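Local coordinates for protein spectinomycin phosphotransferase (Legionella pneumophila, PDB 3I1A) that probably inactivates the antibiotic spectinomycin by transferring a phosphate group to it from a nucleotide, through a fold related to that of protein kinases, at residues K169-F174 and Q304-S309. Sequence-based numbering, arbitrary orientation. Where two conformers were deposited one is given.
Sequences KLTAAF and QSRLES
L170 lays one methyl, CD1, against the root of R306, 3.7 Å from R306 CB, and near the backbone N of L307 (3.8 Å). Its CG lies beside its own backbone N (chi1 -78°), and CD1, standing anti to CA, is sent out to that spot. The other methyl, CD2, meets L307 CD1 at 4.2 Å, a looser apolar touch on the partly exposed side. R306 comes back the other way. Its chain runs straight through chi2, then bends at chi3 (71°), and this carries the guanidinium alongside the first turn of 169-174. L170 CB lies over one face of that group, 3.6 Å off the guanidinium plane and nearer its border than its centre, while T171 OG1 sits at the edge, in plane, 2.9 Å from R306 NH2. Two helices, 169-180 and 303-315, start side by side here, their short segments nearly parallel (11°) with axes 10.6 Å apart, in the helical part of this kinase-like phosphotransferase and away from the nucleotide and magnesium sites. The end of helix 274-297 supplies two backbone acceptors: L296 O, shared by T171 OG1 and R306 NH2, and D295 O, which takes R306 NE. D168 OD2 forms a salt bridge with R306 NH1, which also bonds N303 OD1, and D168 OD1 accepts from the backbone N of T171. Gripped at all three nitrogens, the buried guanidinium has little freedom to rotate, and the nearby carboxylate of D168 probably offsets its positive charge.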
loop_
_atom_site.group_PDB
_atom_site.type_symbol
_atom_site.label_atom_id
_atom_site.label_comp_id
_atom_site.label_asym_id
_atom_site.label_seq_id
_atom_site.Cartn_x
_atom_site.Cartn_y
_atom_site.Cartn_z
ATOM N N LYS A 169 3.402 -30.620 -5.365
ATOM C CA LYS A 169 2.537 -30.200 -6.462
ATOM C C LYS A 169 2.613 -28.722 -6.798
ATOM O O LYS A 169 2.749 -28.341 -7.969
ATOM C CB LYS A 169 1.074 -30.558 -6.132
ATOM C CG LYS A 169 0.092 -30.403 -7.315
ATOM C CD LYS A 169 -1.347 -30.702 -6.833
ATOM C CE LYS A 169 -2.395 -30.607 -7.933
ATOM N NZ LYS A 169 -3.759 -30.633 -7.319
ATOM N N LEU A 170 2.501 -27.882 -5.776
ATOM C CA LEU A 170 2.527 -26.448 -6.026
ATOM C C LEU A 170 3.883 -25.964 -6.528
ATOM O O LEU A 170 3.953 -25.167 -7.451
ATOM C CB LEU A 170 2.119 -25.711 -4.770
ATOM C CG LEU A 170 0.604 -25.770 -4.591
ATOM C CD1 LEU A 170 0.227 -25.062 -3.276
ATOM C CD2 LEU A 170 -0.080 -25.092 -5.779
ATOM N N THR A 171 4.959 -26.471 -5.939
ATOM C CA THR A 171 6.293 -26.069 -6.384
ATOM C C THR A 171 6.534 -26.475 -7.833
ATOM O O THR A 171 7.078 -25.704 -8.619
ATOM C CB THR A 171 7.385 -26.700 -5.513
ATOM O OG1 THR A 171 7.282 -26.165 -4.192
ATOM C CG2 THR A 171 8.767 -26.382 -6.079
ATOM N N ALA A 172 6.118 -27.684 -8.196
ATOM C CA ALA A 172 6.299 -28.142 -9.575
ATOM C C ALA A 172 5.469 -27.321 -10.564
ATOM O O ALA A 172 5.915 -27.018 -11.683
ATOM C CB ALA A 172 5.930 -29.644 -9.703
ATOM N N ALA A 173 4.247 -26.966 -10.176
ATOM C CA ALA A 173 3.378 -26.180 -11.050
ATOM C C ALA A 173 3.978 -24.780 -11.250
ATOM O O ALA A 173 3.955 -24.222 -12.360
ATOM C CB ALA A 173 1.968 -26.081 -10.438
ATOM N N PHE A 174 4.526 -24.230 -10.172
ATOM C CA PHE A 174 5.149 -22.904 -10.218
ATOM C C PHE A 174 6.383 -22.906 -11.122
ATOM O O PHE A 174 6.572 -21.990 -11.918
ATOM C CB PHE A 174 5.566 -22.466 -8.818
ATOM C CG PHE A 174 6.371 -21.200 -8.804
ATOM C CD1 PHE A 174 5.761 -19.975 -9.090
ATOM C CD2 PHE A 174 7.749 -21.242 -8.560
ATOM C CE1 PHE A 174 6.517 -18.806 -9.140
ATOM C CE2 PHE A 174 8.522 -20.081 -8.606
ATOM C CZ PHE A 174 7.899 -18.856 -8.899
ATOM N N GLN A 304 -3.042 -23.920 1.093
ATOM C CA GLN A 304 -4.162 -23.107 0.644
ATOM C C GLN A 304 -3.626 -21.693 0.399
ATOM O O GLN A 304 -3.979 -21.033 -0.577
ATOM C CB GLN A 304 -5.251 -23.120 1.721
ATOM C CG GLN A 304 -5.875 -24.517 1.925
ATOM C CD GLN A 304 -4.879 -25.582 2.414
ATOM O OE1 GLN A 304 -4.212 -25.415 3.445
ATOM N NE2 GLN A 304 -4.785 -26.688 1.678
ATOM N N SER A 305 -2.754 -21.243 1.294
ATOM C CA SER A 305 -2.150 -19.920 1.194
ATOM C C SER A 305 -1.169 -19.839 0.024
ATOM O O SER A 305 -1.082 -18.817 -0.659
ATOM C CB SER A 305 -1.437 -19.578 2.500
ATOM O OG SER A 305 -2.378 -19.450 3.556
ATOM N N ARG A 306 -0.420 -20.914 -0.193
ATOM C CA ARG A 306 0.517 -20.961 -1.305
ATOM C C ARG A 306 -0.244 -20.959 -2.628
ATOM O O ARG A 306 0.212 -20.372 -3.587
ATOM C CB ARG A 306 1.415 -22.192 -1.211
ATOM C CG ARG A 306 2.495 -22.039 -0.155
ATOM C CD ARG A 306 3.242 -23.345 0.068
ATOM N NE ARG A 306 4.105 -23.714 -1.059
ATOM C CZ ARG A 306 4.277 -24.957 -1.502
ATOM N NH1 ARG A 306 3.640 -25.974 -0.927
ATOM N NH2 ARG A 306 5.105 -25.189 -2.513
ATOM N N LEU A 307 -1.395 -21.633 -2.693
ATOM C CA LEU A 307 -2.167 -21.608 -3.946
ATOM C C LEU A 307 -2.634 -20.172 -4.210
ATOM O O LEU A 307 -2.703 -19.739 -5.356
ATOM C CB LEU A 307 -3.393 -22.542 -3.874
ATOM C CG LEU A 307 -4.358 -22.589 -5.083
ATOM C CD1 LEU A 307 -3.667 -22.948 -6.421
ATOM C CD2 LEU A 307 -5.411 -23.658 -4.771
ATOM N N GLU A 308 -2.985 -19.423 -3.171
ATOM C CA GLU A 308 -3.414 -18.038 -3.425
ATOM C C GLU A 308 -2.258 -17.236 -4.014
ATOM O O GLU A 308 -2.453 -16.442 -4.945
ATOM C CB GLU A 308 -3.911 -17.362 -2.144
ATOM C CG GLU A 308 -5.151 -18.028 -1.555
ATOM C CD GLU A 308 -5.707 -17.302 -0.336
ATOM O OE1 GLU A 308 -4.924 -16.941 0.573
ATOM O OE2 GLU A 308 -6.943 -17.117 -0.284
ATOM N N SER A 309 -1.060 -17.442 -3.472
ATOM C CA SER A 309 0.132 -16.749 -3.987
ATOM C C SER A 309 0.334 -17.120 -5.463
ATOM O O SER A 309 0.646 -16.262 -6.274
ATOM C CB SER A 309 1.376 -17.162 -3.211
ATOM O OG SER A 309 1.291 -16.755 -1.860
#